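Local coordinates for protein ferric enterobactin receptor PIRA (Pseudomonas aeruginosa, PDB 5FP2) that probably takes up iron-loaded siderophores, such as ferric enterobactin, across the outer membrane, as a TonB-dependent beta-barrel receptor with an internal plug, at residues A[197-202]-A[242-247]; A[254-259]-A[298-303]; A[409-414]-A[439-444]; A[540-545]-A[559-564]. One frame throughout, in Å; residues are numbered along the deposited sequence.

Contact 1. Residues A[197-202]-A[242-247]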
loop_
_atom_site.group_PDB
_atom_site.type_symbol
_atom_site.label_atom_id
_atom_site.label_comp_id
_atom_site.label_asym_id
_atom_site.label_seq_id
_atom_site.Cartn_x
_atom_site.Cartn_y
_atom_site.Cartn_z
ATOM N N GLU A 197 28.910 -14.499 -9.571
ATOM C CA GLU A 197 29.354 -13.121 -9.430
ATOM C C GLU A 197 28.343 -12.152 -10.027
ATOM O O GLU A 197 28.196 -11.030 -9.532
ATOM C CB GLU A 197 30.726 -12.927 -10.069
ATOM C CG GLU A 197 31.855 -13.622 -9.316
ATOM C CD GLU A 197 33.221 -12.995 -9.568
ATOM O OE1 GLU A 197 33.259 -11.799 -9.947
ATOM O OE2 GLU A 197 34.259 -13.679 -9.354
ATOM N N ALA A 198 27.579 -12.619 -11.006
ATOM C CA ALA A 198 26.642 -11.768 -11.722
ATOM C C ALA A 198 25.185 -12.088 -11.421
ATOM O O ALA A 198 24.310 -11.285 -11.727
ATOM C CB ALA A 198 26.889 -11.879 -13.213
ATOM N N LEU A 199 24.910 -13.280 -10.899
ATOM C CA LEU A 199 23.530 -13.680 -10.603
ATOM C C LEU A 199 23.257 -13.798 -9.104
ATOM O O LEU A 199 24.109 -14.239 -8.319
ATOM C CB LEU A 199 23.160 -14.992 -11.305
ATOM C CG LEU A 199 23.009 -15.026 -12.840
ATOM C CD1 LEU A 199 22.699 -16.443 -13.290
ATOM C CD2 LEU A 199 21.898 -14.083 -13.291
ATOM N N SER A 200 22.084 -13.293 -8.726
ATOM C CA SER A 200 21.528 -13.417 -7.382
ATOM C C SER A 200 20.051 -13.769 -7.478
ATOM O O SER A 200 19.351 -13.381 -8.419
ATOM C CB SER A 200 21.646 -12.096 -6.635
ATOM O OG SER A 200 22.932 -11.526 -6.757
ATOM N N PHE A 201 19.562 -14.441 -6.451
ATOM C CA PHE A 201 18.160 -14.814 -6.405
ATOM C C PHE A 201 17.530 -14.417 -5.075
ATOM O O PHE A 201 18.232 -14.192 -4.084
ATOM C CB PHE A 201 18.022 -16.325 -6.613
ATOM C CG PHE A 201 18.330 -17.127 -5.382
ATOM C CD1 PHE A 201 19.644 -17.268 -4.947
ATOM C CD2 PHE A 201 17.314 -17.731 -4.661
ATOM C CE1 PHE A 201 19.939 -18.015 -3.821
ATOM C CE2 PHE A 201 17.604 -18.508 -3.559
ATOM C CZ PHE A 201 18.914 -18.631 -3.122
ATOM N N ARG A 202 16.199 -14.404 -5.053
ATOM C CA ARG A 202 15.434 -14.352 -3.800
ATOM C C ARG A 202 14.043 -14.954 -3.949
ATOM O O ARG A 202 13.227 -14.440 -4.718
ATOM C CB ARG A 202 15.260 -12.915 -3.377
ATOM C CG ARG A 202 14.324 -12.764 -2.197
ATOM C CD ARG A 202 13.322 -11.624 -2.409
ATOM N NE ARG A 202 12.425 -11.938 -3.525
ATOM C CZ ARG A 202 11.821 -11.033 -4.302
ATOM N NH1 ARG A 202 11.991 -9.718 -4.110
ATOM N NH2 ARG A 202 11.074 -11.467 -5.322
ATOM N N GLY A 242 9.378 -15.735 -7.095
ATOM C CA GLY A 242 10.825 -15.854 -7.258
ATOM C C GLY A 242 11.421 -14.707 -8.038
ATOM O O GLY A 242 10.802 -14.183 -8.964
ATOM N N MET A 243 12.646 -14.336 -7.684
ATOM C CA MET A 243 13.343 -13.301 -8.433
ATOM C C MET A 243 14.755 -13.727 -8.768
ATOM O O MET A 243 15.520 -14.115 -7.891
ATOM C CB MET A 243 13.408 -11.965 -7.669
ATOM C CG MET A 243 14.146 -10.869 -8.432
ATOM S SD MET A 243 13.811 -9.210 -7.791
ATOM C CE MET A 243 14.842 -9.225 -6.311
ATOM N N LEU A 244 15.124 -13.508 -10.020
ATOM C CA LEU A 244 16.462 -13.763 -10.501
ATOM C C LEU A 244 17.036 -12.418 -10.854
ATOM O O LEU A 244 16.392 -11.620 -11.545
ATOM C CB LEU A 244 16.376 -14.629 -11.761
ATOM C CG LEU A 244 17.632 -15.298 -12.307
ATOM C CD1 LEU A 244 18.605 -15.771 -11.236
ATOM C CD2 LEU A 244 17.170 -16.474 -13.145
ATOM N N SER A 245 18.192 -12.103 -10.294
ATOM C CA SER A 245 18.753 -10.783 -10.524
ATOM C C SER A 245 20.085 -10.865 -11.260
ATOM O O SER A 245 20.988 -11.595 -10.849
ATOM C CB SER A 245 18.933 -10.048 -9.212
ATOM O OG SER A 245 19.404 -8.756 -9.502
ATOM N N TRP A 246 20.223 -10.098 -12.333
ATOM C CA TRP A 246 21.420 -10.186 -13.148
ATOM C C TRP A 246 22.151 -8.841 -13.224
ATOM O O TRP A 246 21.647 -7.866 -13.785
ATOM C CB TRP A 246 21.064 -10.728 -14.540
ATOM C CG TRP A 246 22.187 -10.659 -15.540
ATOM C CD1 TRP A 246 23.529 -10.639 -15.281
ATOM C CD2 TRP A 246 22.053 -10.643 -16.963
ATOM N NE1 TRP A 246 24.225 -10.508 -16.447
ATOM C CE2 TRP A 246 23.346 -10.560 -17.499
ATOM C CE3 TRP A 246 20.960 -10.667 -17.833
ATOM C CZ2 TRP A 246 23.578 -10.501 -18.869
ATOM C CZ3 TRP A 246 21.189 -10.603 -19.184
ATOM C CH2 TRP A 246 22.488 -10.507 -19.692
ATOM N N GLN A 247 23.365 -8.816 -12.685
ATOM C CA GLN A 247 24.206 -7.639 -12.757
ATOM C C GLN A 247 25.009 -7.626 -14.034
ATOM O O GLN A 247 26.095 -8.194 -14.098
ATOM C CB GLN A 247 25.155 -7.567 -11.565
ATOM C CG GLN A 247 25.701 -6.167 -11.324
ATOM C CD GLN A 247 25.425 -5.697 -9.923
ATOM O OE1 GLN A 247 25.973 -6.222 -8.951
ATOM N NE2 GLN A 247 24.531 -4.726 -9.804
#

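Contact 2. Residues A[254-259]-A[298-303]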
loop_
_atom_site.group_PDB
_atom_site.type_symbol
_atom_site.label_atom_id
_atom_site.label_comp_id
_atom_site.label_asym_id
_atom_site.label_seq_id
_atom_site.Cartn_x
_atom_site.Cartn_y
_atom_site.Cartn_z
ATOM N N VAL A 254 19.195 -6.278 -14.317
ATOM C CA VAL A 254 17.916 -6.758 -14.802
ATOM C C VAL A 254 17.331 -7.696 -13.756
ATOM O O VAL A 254 18.061 -8.486 -13.169
ATOM C CB VAL A 254 18.070 -7.491 -16.140
ATOM C CG1 VAL A 254 16.729 -8.016 -16.616
ATOM C CG2 VAL A 254 18.671 -6.559 -17.173
ATOM N N ASP A 255 16.039 -7.564 -13.468
ATOM C CA ASP A 255 15.350 -8.551 -12.642
ATOM C C ASP A 255 14.323 -9.350 -13.431
ATOM O O ASP A 255 13.392 -8.775 -13.989
ATOM C CB ASP A 255 14.649 -7.883 -11.470
ATOM C CG ASP A 255 15.613 -7.174 -10.545
ATOM O OD1 ASP A 255 16.824 -7.497 -10.605
ATOM O OD2 ASP A 255 15.166 -6.254 -9.806
ATOM N N PHE A 256 14.456 -10.672 -13.404
ATOM C CA PHE A 256 13.416 -11.579 -13.883
ATOM C C PHE A 256 12.626 -12.038 -12.675
ATOM O O PHE A 256 13.225 -12.453 -11.689
ATOM C CB PHE A 256 14.056 -12.790 -14.596
ATOM C CG PHE A 256 15.062 -12.404 -15.650
ATOM C CD1 PHE A 256 14.647 -12.029 -16.915
ATOM C CD2 PHE A 256 16.402 -12.255 -15.326
ATOM C CE1 PHE A 256 15.547 -11.539 -17.842
ATOM C CE2 PHE A 256 17.307 -11.768 -16.251
ATOM C CZ PHE A 256 16.879 -11.412 -17.512
ATOM N N GLU A 257 11.303 -11.879 -12.711
ATOM C CA GLU A 257 10.447 -12.266 -11.582
ATOM C C GLU A 257 9.279 -13.126 -12.010
ATOM O O GLU A 257 8.706 -12.907 -13.069
ATOM C CB GLU A 257 9.821 -11.037 -10.946
ATOM C CG GLU A 257 10.704 -10.174 -10.076
ATOM C CD GLU A 257 10.470 -8.717 -10.430
ATOM O OE1 GLU A 257 10.821 -8.309 -11.566
ATOM O OE2 GLU A 257 9.766 -8.031 -9.664
ATOM N N ALA A 258 8.805 -13.982 -11.115
ATOM C CA ALA A 258 7.641 -14.794 -11.431
ATOM C C ALA A 258 7.095 -15.494 -10.203
ATOM O O ALA A 258 7.845 -15.841 -9.293
ATOM C CB ALA A 258 7.993 -15.827 -12.489
ATOM N N GLY A 259 5.803 -15.787 -10.219
ATOM C CA GLY A 259 5.187 -16.416 -9.074
ATOM C C GLY A 259 3.685 -16.483 -9.190
ATOM O O GLY A 259 3.086 -15.993 -10.137
ATOM N N TYR A 298 4.392 -12.437 -14.033
ATOM C CA TYR A 298 5.705 -12.363 -14.668
ATOM C C TYR A 298 6.115 -10.883 -14.777
ATOM O O TYR A 298 5.286 -10.004 -15.052
ATOM C CB TYR A 298 5.649 -12.990 -16.067
ATOM C CG TYR A 298 5.489 -14.502 -16.095
ATOM C CD1 TYR A 298 6.596 -15.339 -16.021
ATOM C CD2 TYR A 298 4.248 -15.090 -16.303
ATOM C CE1 TYR A 298 6.459 -16.715 -16.055
ATOM C CE2 TYR A 298 4.108 -16.469 -16.377
ATOM C CZ TYR A 298 5.217 -17.279 -16.250
ATOM O OH TYR A 298 5.076 -18.652 -16.258
ATOM N N ALA A 299 7.399 -10.606 -14.573
ATOM C CA ALA A 299 7.930 -9.270 -14.805
ATOM C C ALA A 299 9.408 -9.308 -15.176
ATOM O O ALA A 299 10.154 -10.156 -14.697
ATOM C CB ALA A 299 7.717 -8.413 -13.571
ATOM N N ILE A 300 9.821 -8.391 -16.042
ATOM C CA ILE A 300 11.231 -8.110 -16.236
ATOM C C ILE A 300 11.536 -6.648 -15.969
ATOM O O ILE A 300 10.747 -5.770 -16.327
ATOM C CB ILE A 300 11.645 -8.399 -17.668
ATOM C CG1 ILE A 300 11.343 -9.866 -17.993
ATOM C CG2 ILE A 300 13.120 -8.078 -17.847
ATOM C CD1 ILE A 300 11.702 -10.274 -19.401
ATOM N N THR A 301 12.663 -6.371 -15.318
ATOM C CA THR A 301 12.960 -5.003 -14.888
ATOM C C THR A 301 14.404 -4.644 -15.243
ATOM O O THR A 301 15.338 -5.348 -14.898
ATOM C CB THR A 301 12.711 -4.815 -13.370
ATOM O OG1 THR A 301 11.353 -5.143 -13.054
ATOM C CG2 THR A 301 12.970 -3.400 -12.948
ATOM N N HIS A 302 14.586 -3.514 -15.904
ATOM C CA HIS A 302 15.920 -2.997 -16.121
ATOM C C HIS A 302 16.110 -1.691 -15.345
ATOM O O HIS A 302 15.296 -0.782 -15.451
ATOM C CB HIS A 302 16.155 -2.781 -17.613
ATOM C CG HIS A 302 17.538 -2.331 -17.937
ATOM N ND1 HIS A 302 17.977 -1.049 -17.697
ATOM C CD2 HIS A 302 18.607 -3.014 -18.395
ATOM C CE1 HIS A 302 19.252 -0.955 -18.027
ATOM N NE2 HIS A 302 19.656 -2.133 -18.457
ATOM N N ASN A 303 17.153 -1.646 -14.519
ATOM C CA ASN A 303 17.520 -0.476 -13.746
ATOM C C ASN A 303 18.921 -0.047 -14.151
ATOM O O ASN A 303 19.887 -0.661 -13.723
ATOM C CB ASN A 303 17.568 -0.818 -12.245
ATOM C CG ASN A 303 16.189 -0.902 -11.577
ATOM O OD1 ASN A 303 15.938 -1.830 -10.810
ATOM N ND2 ASN A 303 15.369 0.128 -11.727
#

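Contact 3. Residues A[409-414]-A[439-444]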
loop_
_atom_site.group_PDB
_atom_site.type_symbol
_atom_site.label_atom_id
_atom_site.label_comp_id
_atom_site.label_asym_id
_atom_site.label_seq_id
_atom_site.Cartn_x
_atom_site.Cartn_y
_atom_site.Cartn_z
ATOM N N SER A 409 -13.617 -8.548 -23.026
ATOM C CA SER A 409 -13.591 -7.104 -22.929
ATOM C C SER A 409 -12.160 -6.628 -22.792
ATOM O O SER A 409 -11.423 -7.126 -21.950
ATOM C CB SER A 409 -14.397 -6.648 -21.716
ATOM O OG SER A 409 -15.743 -7.079 -21.814
ATOM N N LYS A 410 -11.804 -5.605 -23.562
ATOM C CA LYS A 410 -10.467 -5.038 -23.508
ATOM C C LYS A 410 -10.458 -3.551 -23.143
ATOM O O LYS A 410 -11.504 -2.899 -23.055
ATOM C CB LYS A 410 -9.757 -5.234 -24.848
ATOM C CG LYS A 410 -10.317 -6.368 -25.696
ATOM C CD LYS A 410 -9.895 -6.271 -27.159
ATOM C CE LYS A 410 -10.112 -7.580 -27.901
ATOM N NZ LYS A 410 -11.528 -8.037 -27.873
ATOM N N ALA A 411 -9.262 -3.049 -22.861
ATOM C CA ALA A 411 -9.034 -1.634 -22.607
ATOM C C ALA A 411 -7.526 -1.408 -22.663
ATOM O O ALA A 411 -6.753 -2.230 -22.170
ATOM C CB ALA A 411 -9.586 -1.243 -21.244
ATOM N N GLU A 412 -7.109 -0.315 -23.292
ATOM C CA GLU A 412 -5.699 0.060 -23.329
ATOM C C GLU A 412 -5.539 1.383 -22.585
ATOM O O GLU A 412 -6.465 2.194 -22.556
ATOM C CB GLU A 412 -5.214 0.203 -24.780
ATOM C CG GLU A 412 -5.425 -1.050 -25.633
ATOM C CD GLU A 412 -4.441 -1.200 -26.796
ATOM O OE1 GLU A 412 -4.172 -0.213 -27.518
ATOM O OE2 GLU A 412 -3.964 -2.329 -27.029
ATOM N N ILE A 413 -4.380 1.589 -21.963
ATOM C CA ILE A 413 -4.082 2.850 -21.279
ATOM C C ILE A 413 -2.707 3.340 -21.710
ATOM O O ILE A 413 -1.740 2.586 -21.664
ATOM C CB ILE A 413 -4.072 2.676 -19.745
ATOM C CG1 ILE A 413 -5.475 2.337 -19.222
ATOM C CG2 ILE A 413 -3.544 3.930 -19.057
ATOM C CD1 ILE A 413 -5.762 0.843 -19.152
ATOM N N ARG A 414 -2.629 4.582 -22.177
ATOM C CA ARG A 414 -1.345 5.224 -22.426
ATOM C C ARG A 414 -1.177 6.380 -21.454
ATOM O O ARG A 414 -2.148 7.069 -21.135
ATOM C CB ARG A 414 -1.286 5.743 -23.867
ATOM C CG ARG A 414 -1.123 4.637 -24.890
ATOM C CD ARG A 414 -1.280 5.109 -26.335
ATOM N NE ARG A 414 -1.271 3.969 -27.262
ATOM C CZ ARG A 414 -2.368 3.341 -27.679
ATOM N NH1 ARG A 414 -3.570 3.763 -27.286
ATOM N NH2 ARG A 414 -2.274 2.319 -28.517
ATOM N N HIS A 439 -7.164 7.019 -22.238
ATOM C CA HIS A 439 -7.890 5.779 -22.008
ATOM C C HIS A 439 -8.676 5.387 -23.251
ATOM O O HIS A 439 -9.252 6.235 -23.922
ATOM C CB HIS A 439 -8.834 5.960 -20.823
ATOM C CG HIS A 439 -9.307 4.674 -20.227
ATOM N ND1 HIS A 439 -10.241 3.871 -20.844
ATOM C CD2 HIS A 439 -9.001 4.066 -19.057
ATOM C CE1 HIS A 439 -10.470 2.808 -20.092
ATOM N NE2 HIS A 439 -9.728 2.902 -19.004
ATOM N N SER A 440 -8.712 4.098 -23.553
ATOM C CA SER A 440 -9.284 3.640 -24.808
ATOM C C SER A 440 -10.790 3.887 -24.859
ATOM O O SER A 440 -11.322 4.270 -25.894
ATOM C CB SER A 440 -8.990 2.157 -25.007
ATOM O OG SER A 440 -9.530 1.395 -23.946
ATOM N N ASP A 441 -11.475 3.650 -23.746
ATOM C CA ASP A 441 -12.907 3.918 -23.653
ATOM C C ASP A 441 -13.226 5.396 -23.417
ATOM O O ASP A 441 -14.246 5.880 -23.898
ATOM C CB ASP A 441 -13.535 3.094 -22.529
ATOM C CG ASP A 441 -13.419 1.597 -22.758
ATOM O OD1 ASP A 441 -12.281 1.066 -22.721
ATOM O OD2 ASP A 441 -14.476 0.942 -22.914
ATOM N N PHE A 442 -12.364 6.102 -22.680
ATOM C CA PHE A 442 -12.768 7.283 -21.892
ATOM C C PHE A 442 -12.021 8.583 -22.242
ATOM O O PHE A 442 -12.241 9.620 -21.623
ATOM C CB PHE A 442 -12.587 6.990 -20.397
ATOM C CG PHE A 442 -13.542 5.963 -19.857
ATOM C CD1 PHE A 442 -14.905 6.090 -20.062
ATOM C CD2 PHE A 442 -13.076 4.873 -19.139
ATOM C CE1 PHE A 442 -15.789 5.149 -19.573
ATOM C CE2 PHE A 442 -13.953 3.919 -18.658
ATOM C CZ PHE A 442 -15.311 4.057 -18.874
ATOM N N GLY A 443 -11.137 8.528 -23.229
ATOM C CA GLY A 443 -10.394 9.707 -23.662
ATOM C C GLY A 443 -9.326 10.139 -22.682
ATOM O O GLY A 443 -8.784 9.325 -21.940
ATOM N N LEU A 444 -9.033 11.434 -22.685
ATOM C CA LEU A 444 -7.863 11.979 -22.003
ATOM C C LEU A 444 -8.206 12.511 -20.602
ATOM O O LEU A 444 -9.303 13.020 -20.358
ATOM C CB LEU A 444 -7.263 13.117 -22.833
ATOM C CG LEU A 444 -6.803 12.747 -24.243
ATOM C CD1 LEU A 444 -7.944 12.865 -25.242
ATOM C CD2 LEU A 444 -5.647 13.651 -24.639
#

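Contact 4. Residues A[540-545]-A[559-564]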
loop_
_atom_site.group_PDB
_atom_site.type_symbol
_atom_site.label_atom_id
_atom_site.label_comp_id
_atom_site.label_asym_id
_atom_site.label_seq_id
_atom_site.Cartn_x
_atom_site.Cartn_y
_atom_site.Cartn_z
ATOM N N ASN A 540 -17.563 12.496 -9.963
ATOM C CA ASN A 540 -18.457 11.430 -10.374
ATOM C C ASN A 540 -17.970 10.100 -9.822
ATOM O O ASN A 540 -17.579 9.190 -10.573
ATOM C CB ASN A 540 -18.569 11.365 -11.895
ATOM C CG ASN A 540 -18.904 12.706 -12.518
ATOM O OD1 ASN A 540 -20.068 12.993 -12.805
ATOM N ND2 ASN A 540 -17.875 13.487 -12.830
ATOM N N LYS A 541 -17.902 10.016 -8.501
ATOM C CA LYS A 541 -17.659 8.735 -7.860
ATOM C C LYS A 541 -18.579 7.696 -8.498
ATOM O O LYS A 541 -19.749 7.967 -8.767
ATOM C CB LYS A 541 -17.920 8.838 -6.354
ATOM C CG LYS A 541 -18.076 7.488 -5.679
ATOM C CD LYS A 541 -17.596 7.488 -4.247
ATOM C CE LYS A 541 -16.084 7.652 -4.194
ATOM N NZ LYS A 541 -15.592 7.542 -2.793
ATOM N N ILE A 542 -18.028 6.530 -8.798
ATOM C CA ILE A 542 -18.820 5.463 -9.396
ATOM C C ILE A 542 -19.379 4.609 -8.271
ATOM O O ILE A 542 -18.695 4.337 -7.287
ATOM C CB ILE A 542 -18.016 4.664 -10.449
ATOM C CG1 ILE A 542 -17.835 5.550 -11.676
ATOM C CG2 ILE A 542 -18.747 3.402 -10.883
ATOM C CD1 ILE A 542 -16.856 5.013 -12.680
ATOM N N VAL A 543 -20.681 4.367 -8.334
ATOM C CA VAL A 543 -21.406 3.831 -7.197
ATOM C C VAL A 543 -22.651 3.102 -7.654
ATOM O O VAL A 543 -23.217 3.398 -8.715
ATOM C CB VAL A 543 -21.872 4.946 -6.266
ATOM C CG1 VAL A 543 -20.683 5.691 -5.692
ATOM C CG2 VAL A 543 -22.796 5.896 -7.008
ATOM N N ALA A 544 -23.092 2.175 -6.816
ATOM C CA ALA A 544 -24.216 1.310 -7.135
ATOM C C ALA A 544 -25.396 1.772 -6.295
ATOM O O ALA A 544 -25.244 1.965 -5.087
ATOM C CB ALA A 544 -23.863 -0.129 -6.797
ATOM N N PRO A 545 -26.569 1.960 -6.928
ATOM C CA PRO A 545 -27.700 2.624 -6.276
ATOM C C PRO A 545 -28.498 1.672 -5.387
ATOM O O PRO A 545 -28.544 1.857 -4.173
ATOM C CB PRO A 545 -28.548 3.080 -7.462
ATOM C CG PRO A 545 -28.328 2.009 -8.485
ATOM C CD PRO A 545 -26.897 1.568 -8.314
ATOM N N LEU A 559 -30.023 -2.943 -11.409
ATOM C CA LEU A 559 -29.401 -1.681 -11.050
ATOM C C LEU A 559 -28.233 -1.410 -11.975
ATOM O O LEU A 559 -27.725 -2.324 -12.609
ATOM C CB LEU A 559 -28.908 -1.730 -9.606
ATOM C CG LEU A 559 -29.886 -2.343 -8.603
ATOM C CD1 LEU A 559 -29.298 -2.274 -7.200
ATOM C CD2 LEU A 559 -31.236 -1.643 -8.671
ATOM N N GLN A 560 -27.806 -0.152 -12.032
ATOM C CA GLN A 560 -26.799 0.276 -12.985
ATOM C C GLN A 560 -25.742 1.133 -12.310
ATOM O O GLN A 560 -26.059 1.993 -11.495
ATOM C CB GLN A 560 -27.446 1.066 -14.120
ATOM C CG GLN A 560 -26.445 1.781 -15.008
ATOM C CD GLN A 560 -27.102 2.459 -16.189
ATOM O OE1 GLN A 560 -28.037 3.242 -16.026
ATOM N NE2 GLN A 560 -26.628 2.145 -17.393
ATOM N N TRP A 561 -24.490 0.941 -12.705
ATOM C CA TRP A 561 -23.410 1.776 -12.208
ATOM C C TRP A 561 -23.632 3.215 -12.643
ATOM O O TRP A 561 -23.954 3.488 -13.804
ATOM C CB TRP A 561 -22.056 1.297 -12.723
ATOM C CG TRP A 561 -21.644 -0.033 -12.186
ATOM C CD1 TRP A 561 -21.702 -1.230 -12.841
ATOM C CD2 TRP A 561 -21.045 -0.300 -10.913
ATOM N NE1 TRP A 561 -21.210 -2.231 -12.040
ATOM C CE2 TRP A 561 -20.819 -1.689 -10.843
ATOM C CE3 TRP A 561 -20.690 0.498 -9.821
ATOM C CZ2 TRP A 561 -20.248 -2.297 -9.730
ATOM C CZ3 TRP A 561 -20.150 -0.110 -8.703
ATOM C CH2 TRP A 561 -19.910 -1.494 -8.677
ATOM N N SER A 562 -23.380 4.142 -11.723
ATOM C CA SER A 562 -23.804 5.512 -11.917
ATOM C C SER A 562 -22.760 6.496 -11.430
ATOM O O SER A 562 -21.782 6.115 -10.789
ATOM C CB SER A 562 -25.120 5.732 -11.195
ATOM O OG SER A 562 -26.156 5.071 -11.892
ATOM N N ASN A 563 -22.952 7.759 -11.798
ATOM C CA ASN A 563 -22.084 8.828 -11.348
ATOM C C ASN A 563 -22.710 9.572 -10.176
ATOM O O ASN A 563 -23.864 10.011 -10.237
ATOM C CB ASN A 563 -21.783 9.783 -12.503
ATOM C CG ASN A 563 -20.832 9.182 -13.518
ATOM O OD1 ASN A 563 -21.162 9.055 -14.693
ATOM N ND2 ASN A 563 -19.641 8.819 -13.070
ATOM N N ALA A 564 -21.954 9.686 -9.091
ATOM C CA ALA A 564 -22.431 10.368 -7.895
ATOM C C ALA A 564 -22.253 11.858 -8.081
ATOM O O ALA A 564 -21.322 12.293 -8.746
ATOM C CB ALA A 564 -21.661 9.899 -6.676
#

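Contact 1. Residues A[197-202]-A[242-247]
In the wall of the 22-stranded TonB-dependent receptor barrel, Leu199 to Arg202 run antiparallel to Met243 to Trp246, a textbook case of a sheet whose two faces serve different surroundings. Ser200 with Ser245 and Arg202 with Met243 are hydrogen-bonded pairs; Leu199 with Trp246 and Phe201 with Leu244 are non-hydrogen-bonded. Ser200 N reaches Ser245 O at 2.9 Å, Arg202 N reaches Met243 O at 2.9 Å, and Gln247 N adds a bond to Ala198 O at 2.8 Å just before strand 199-210 begins.

On the apolar face, the CD2 branch of Leu199 rests against Trp246 CB at 3.7 Å, while Ala198 O lies in the indole plane at its edge, 3.7 Å from Trp246 CD1. On the other face Arg202 starts with CG anti to the backbone N (chi1 172°) and then bends at chi2 and chi3. The bends carry its guanidinium back across the neighbouring strand, where Met243 CB lies over one face of the group and Met243 CE comes within 3.6 Å of Arg202 NH1.

That same guanidinium gives a hydrogen bond from NH1 to Lys159 O, in the chain leading from plug to barrel, and Ser245 OG bonds to Asp255 OD1. Strand 184-194 flanks the pair beside Phe201 and Arg202, and strand 252-264 continues the sheet beyond Met243 and Ser245.

Contact 2. Residues A[254-259]-A[298-303]
Val254 meets Ile300 and His302 where strands 252-264 and 292-306 pair antiparallel in the barrel wall, and each step along 254-258 switches faces. The two branches of Val254 divide the work: CG1, anti to the backbone N (chi1 179°), lies alongside Ile300 CG2 at 3.8 Å, whereas CG2 goes to His302 CD2, also at 3.8 Å. Asp255 points to the other face of the sheet, the one it shares with Thr301, with its N bonded to Thr301 O at 2.7 Å in the carbonyl plane. Asp255 is buried, and its OD2 forms a salt bridge with Arg160 NH1, tying the strand to the chain just before the first barrel strand.

Phe256 returns to the apolar side, where Phe256 CD1 lies 4.1 Å from Ile300 CG1, the side chains meeting at a slant. Glu257 then faces inward, its N hydrogen-bonded to Ala299 O at 2.9 Å. The bend at chi2 lays its carboxylate over the neighbouring strand, with OE1 near the methyl of Ala299. Ala258 completes the run on the outer face beside Tyr298, which also touches a bound n-octane: Ala258 CB approaches the phenol ring obliquely, 3.8 Å from Tyr298 CD1 and 4.0 Å from CE1.

Contact 3. Residues A[409-414]-A[439-444]
Glu412 and Ser440 hold this contact together through two polar bonds at the end of a beta hairpin in the barrel wall, a worked example of a side chain standing in for a backbone partner. Glu412 N donates to the hydroxyl oxygen, OG, of Ser440 at 3.0 Å, and Ser440 N donates to Glu412 O at 3.1 Å. The peptide groups of Glu412 are therefore met by one side-chain atom and one backbone atom of the same residue. Ser440 places OG between its own N and carbonyl carbon (chi1 59°), within bonding distance of the Glu412 amide, and the same hydroxyl gives a hydrogen bond to Asp441 OD1 at 3.0 Å, on the anti side of the carboxylate and out of its plane.

The second polar group is the imidazole of His439. Asp441 N, lying near the ring plane, donates to His439 ND1 at 3.2 Å and helps set the turn of the ring, and Phe442 CD2 lies over one ring face. Phe442 and Gly443 together face His439 in a classic beta bulge, and Gly443 takes a positive phi.

Van der Waals contacts follow. Ile413 CG1 and His439 CD2 meet at 3.9 Å as their side chains cross obliquely, in the non-hydrogen-bonded pair that ends the strand pairing, while Glu412 O sits over one ring face. Ala411 CB approaches Asp441 OD1 at 3.8 Å.

Beyond the two segments, strand 367-381 pairs with 408-423 on its other edge through Ala411 with Glu378 and Ile413 with Asn376, and the loop after strand 460-471 covers His439 and Phe442.

Contact 4. Residues A[540-545]-A[559-564]
Asn563 lies against Asn540 through CB, CG and ND2. Its CB comes first, 3.6 Å from Asn540 CB and close to Asn540 OD1 as well. With chi1 at -73°, anti to the carbonyl carbon, CG and then ND2 are brought beside Asn540, Asn563 CG 3.5 Å from Asn540 CB. At the tip ND2 gives a hydrogen bond to Asn540 O at 3.3 Å; the acceptor lies near the plane of the Asn563 amide, but the approach is from above the Asn540 carbonyl plane rather than on a lone pair. ND2 is also bonded to Asp509 O, so two backbone carbonyls hold the amide, and OD1 is hydrogen-bonded outside the contact. The two amide planes stand 80° apart, close to perpendicular, and Ile542 lies alongside Asn563, pointing the same way.

These residues belong to a small mixed sheet of four short strands, separate from the barrel wall and built from its loops, which by the usual topology of such receptors lie on the extracellular side. Strand 542-543 is at its edge and 559-563 is next. Ile542 faces Asn563 in a non-hydrogen-bonded pair, Val543 and Ser562 exchange two backbone bonds, and Ala564 N reaches Lys541 O at 2.8 Å.

Further along, Trp561 turns its indole back across 540-545. Ile542 CG2 touches Trp561 CE3 at 3.7 Å, the two side chains crossing at about a right angle, and Ala544 CB lies over one ring face. Leu502, on the adjoining strand 502-503, also packs on Trp561. Pro545 slides past Leu559 in the opposite direction, its CG 3.9 Å from Leu559 CB.

In the fold
Along the chain the four contacts come in series, each closing before the next opens. Contacts 1 and 2 are immediate neighbours, centres about 10 Å apart, joined because strands 235-247 and 252-264 are adjacent in the barrel; Gly242 N meets Ala258 O between them. Contact 3 belongs to the same closed sheet, about 26 Å from contact 2 between centres. Contact 4 leaves the barrel for a small loop sheet and approaches contact 3 to about 6 Å between nearest atoms without touching it. Contacts 1 and 4 lie on opposite sides of the chain's centre, their centres about 46 Å apart; the set runs from the barrel wall to the loop sheet, which probably lies on the extracellular side.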